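Local atomic coordinates of subtilase cytotoxin subunit A (PDB entry 2IY9), a protein that cleaves the host endoplasmic reticulum chaperone BiP as the serine protease subunit of the AB5 subtilase cytotoxin, triggering stress and cell death. Residues F66-F71 and S76-K81. Residues are numbered along the deposited sequence; the frame is centred on the assembly and turned at random.
Sequences FAKFSF and SPFPVK
At the border of the parallel sheet of this subtilase, Lys68, Phe69 and Ser70 of edge strand 65-70 meet Ser76, Pro77 and Phe78 of the loop that leads to helix 84-98. The chain turns back here after the strand, and Ser70 CA lies 4.4 Å from Pro77 CA. Lys68 and Pro77 make the main apolar contact, with Phe78 beyond. The CB bond of Lys68 points to the loop. A chi1 of 63° sets CG between the backbone N and the carbonyl carbon, and this puts CG 3.8 Å from Pro77 CB. Farther out, Lys68 CE comes to 3.5 Å from Phe78 CE1, and the lysine chain crosses the ring obliquely, with CE near both CE1 and CZ. Pro77 CG sits over one face of the same ring, offset toward its rim. A bend at chi4 (-60°) turns NZ to a salt bridge with Glu65.

Strand 65-70 is the outermost strand on this side of the subtilisin-like fold, and its one neighbour in the sheet is strand 111-116. The loop adds no strand; it packs over the face of the strand from which Lys68 and Ser70 project. A water bridges the two backbones, 2.9 Å from Phe69 O and 2.7 Å from Pro77 O.

Ser70 OG stands 3.0 Å from Ser76 O, a weak hydrogen bond at most; Thr72 OG1 is its stronger partner. The CB of Ser76 points away from the strand, and its OG closes an ST turn. Ser76 OG accepts from Phe78 N at 3.2 Å, with an N-H...O angle of 160°. The Lys68 side chain is about 11 Å from that of Asp52, assigned to the charge relay system.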
loop_
_atom_site.group_PDB
_atom_site.type_symbol
_atom_site.label_atom_id
_atom_site.label_comp_id
_atom_site.label_asym_id
_atom_site.label_seq_id
_atom_site.Cartn_x
_atom_site.Cartn_y
_atom_site.Cartn_z
ATOM N N PHE A 66 6.371 5.335 -15.027
ATOM C CA PHE A 66 7.345 6.392 -14.740
ATOM C C PHE A 66 8.770 5.827 -14.836
ATOM O O PHE A 66 9.644 6.409 -15.478
ATOM C CB PHE A 66 7.104 6.972 -13.345
ATOM C CG PHE A 66 8.142 7.983 -12.904
ATOM C CD1 PHE A 66 8.110 9.293 -13.385
ATOM C CD2 PHE A 66 9.134 7.632 -11.990
ATOM C CE1 PHE A 66 9.053 10.226 -12.972
ATOM C CE2 PHE A 66 10.085 8.584 -11.554
ATOM C CZ PHE A 66 10.046 9.865 -12.056
ATOM N N ALA A 67 9.002 4.720 -14.143
ATOM C CA ALA A 67 10.268 4.023 -14.189
ATOM C C ALA A 67 10.057 2.571 -13.818
ATOM O O ALA A 67 9.009 2.201 -13.298
ATOM C CB ALA A 67 11.278 4.666 -13.238
ATOM N N LYS A 68 11.066 1.751 -14.090
ATOM C CA LYS A 68 11.086 0.368 -13.630
ATOM C C LYS A 68 12.513 -0.036 -13.281
ATOM O O LYS A 68 13.461 0.343 -13.978
ATOM C CB LYS A 68 10.455 -0.586 -14.655
ATOM C CG LYS A 68 11.169 -0.664 -16.013
ATOM C CD LYS A 68 10.334 -1.448 -17.026
ATOM C CE LYS A 68 10.921 -1.300 -18.435
ATOM N NZ LYS A 68 10.962 0.130 -18.902
ATOM N N PHE A 69 12.642 -0.783 -12.189
ATOM C CA PHE A 69 13.937 -1.194 -11.630
ATOM C C PHE A 69 13.941 -2.670 -11.287
ATOM O O PHE A 69 12.889 -3.241 -10.963
ATOM C CB PHE A 69 14.215 -0.461 -10.316
ATOM C CG PHE A 69 14.370 1.025 -10.450
ATOM C CD1 PHE A 69 15.639 1.603 -10.506
ATOM C CD2 PHE A 69 13.248 1.864 -10.443
ATOM C CE1 PHE A 69 15.780 2.988 -10.601
ATOM C CE2 PHE A 69 13.389 3.243 -10.537
ATOM C CZ PHE A 69 14.647 3.802 -10.618
ATOM N N SER A 70 15.137 -3.268 -11.319
ATOM C CA SER A 70 15.352 -4.636 -10.859
ATOM C C SER A 70 16.184 -4.678 -9.586
ATOM O O SER A 70 17.231 -4.024 -9.484
ATOM C CB SER A 70 16.080 -5.470 -11.906
ATOM O OG SER A 70 16.242 -6.797 -11.422
ATOM N N PHE A 71 15.709 -5.462 -8.627
ATOM C CA PHE A 71 16.492 -5.814 -7.454
ATOM C C PHE A 71 16.492 -7.325 -7.313
ATOM O O PHE A 71 16.554 -7.867 -6.220
ATOM C CB PHE A 71 15.955 -5.094 -6.224
ATOM C CG PHE A 71 16.050 -3.607 -6.343
ATOM C CD1 PHE A 71 17.246 -2.952 -6.058
ATOM C CD2 PHE A 71 14.960 -2.859 -6.800
ATOM C CE1 PHE A 71 17.360 -1.576 -6.199
ATOM C CE2 PHE A 71 15.062 -1.472 -6.944
ATOM C CZ PHE A 71 16.268 -0.831 -6.649
ATOM N N SER A 76 16.371 -8.352 -14.149
ATOM C CA SER A 76 15.193 -7.972 -14.932
ATOM C C SER A 76 14.138 -7.181 -14.137
ATOM O O SER A 76 13.803 -7.550 -13.010
ATOM C CB SER A 76 14.542 -9.209 -15.543
ATOM O OG SER A 76 13.387 -8.859 -16.282
ATOM N N PRO A 77 13.614 -6.092 -14.735
ATOM C CA PRO A 77 12.535 -5.314 -14.126
ATOM C C PRO A 77 11.140 -5.892 -14.412
ATOM O O PRO A 77 10.142 -5.409 -13.861
ATOM C CB PRO A 77 12.681 -3.959 -14.806
ATOM C CG PRO A 77 13.105 -4.307 -16.185
ATOM C CD PRO A 77 14.036 -5.504 -16.024
ATOM N N PHE A 78 11.079 -6.921 -15.262
ATOM C CA PHE A 78 9.807 -7.480 -15.712
ATOM C C PHE A 78 9.406 -8.692 -14.873
ATOM O O PHE A 78 10.282 -9.407 -14.384
ATOM C CB PHE A 78 9.898 -7.883 -17.189
ATOM C CG PHE A 78 10.362 -6.771 -18.089
ATOM C CD1 PHE A 78 9.541 -5.672 -18.339
ATOM C CD2 PHE A 78 11.618 -6.824 -18.691
ATOM C CE1 PHE A 78 9.968 -4.634 -19.175
ATOM C CE2 PHE A 78 12.054 -5.797 -19.529
ATOM C CZ PHE A 78 11.223 -4.697 -19.769
ATOM N N PRO A 79 8.088 -8.937 -14.715
ATOM C CA PRO A 79 7.696 -10.109 -13.936
ATOM C C PRO A 79 7.976 -11.405 -14.699
ATOM O O PRO A 79 7.962 -11.417 -15.937
ATOM C CB PRO A 79 6.191 -9.916 -13.736
ATOM C CG PRO A 79 5.756 -9.097 -14.899
ATOM C CD PRO A 79 6.917 -8.192 -15.218
ATOM N N VAL A 80 8.237 -12.473 -13.950
ATOM C CA VAL A 80 8.566 -13.776 -14.526
ATOM C C VAL A 80 7.509 -14.820 -14.175
ATOM O O VAL A 80 6.695 -14.622 -13.260
ATOM C CB VAL A 80 9.974 -14.268 -14.108
ATOM C CG1 VAL A 80 11.056 -13.332 -14.645
ATOM C CG2 VAL A 80 10.080 -14.423 -12.590
ATOM N N LYS A 81 7.549 -15.935 -14.899
ATOM C CA LYS A 81 6.529 -16.972 -14.830
ATOM C C LYS A 81 6.863 -18.088 -13.827
ATOM O O LYS A 81 6.217 -19.142 -13.829
ATOM C CB LYS A 81 6.335 -17.570 -16.228
ATOM C CG LYS A 81 4.894 -17.825 -16.611
ATOM C CD LYS A 81 4.356 -16.738 -17.537
ATOM C CE LYS A 81 4.615 -17.083 -18.998
ATOM N NZ LYS A 81 3.675 -16.392 -19.940
HETATM O O HOH W 1 10.239 -3.368 -12.075
#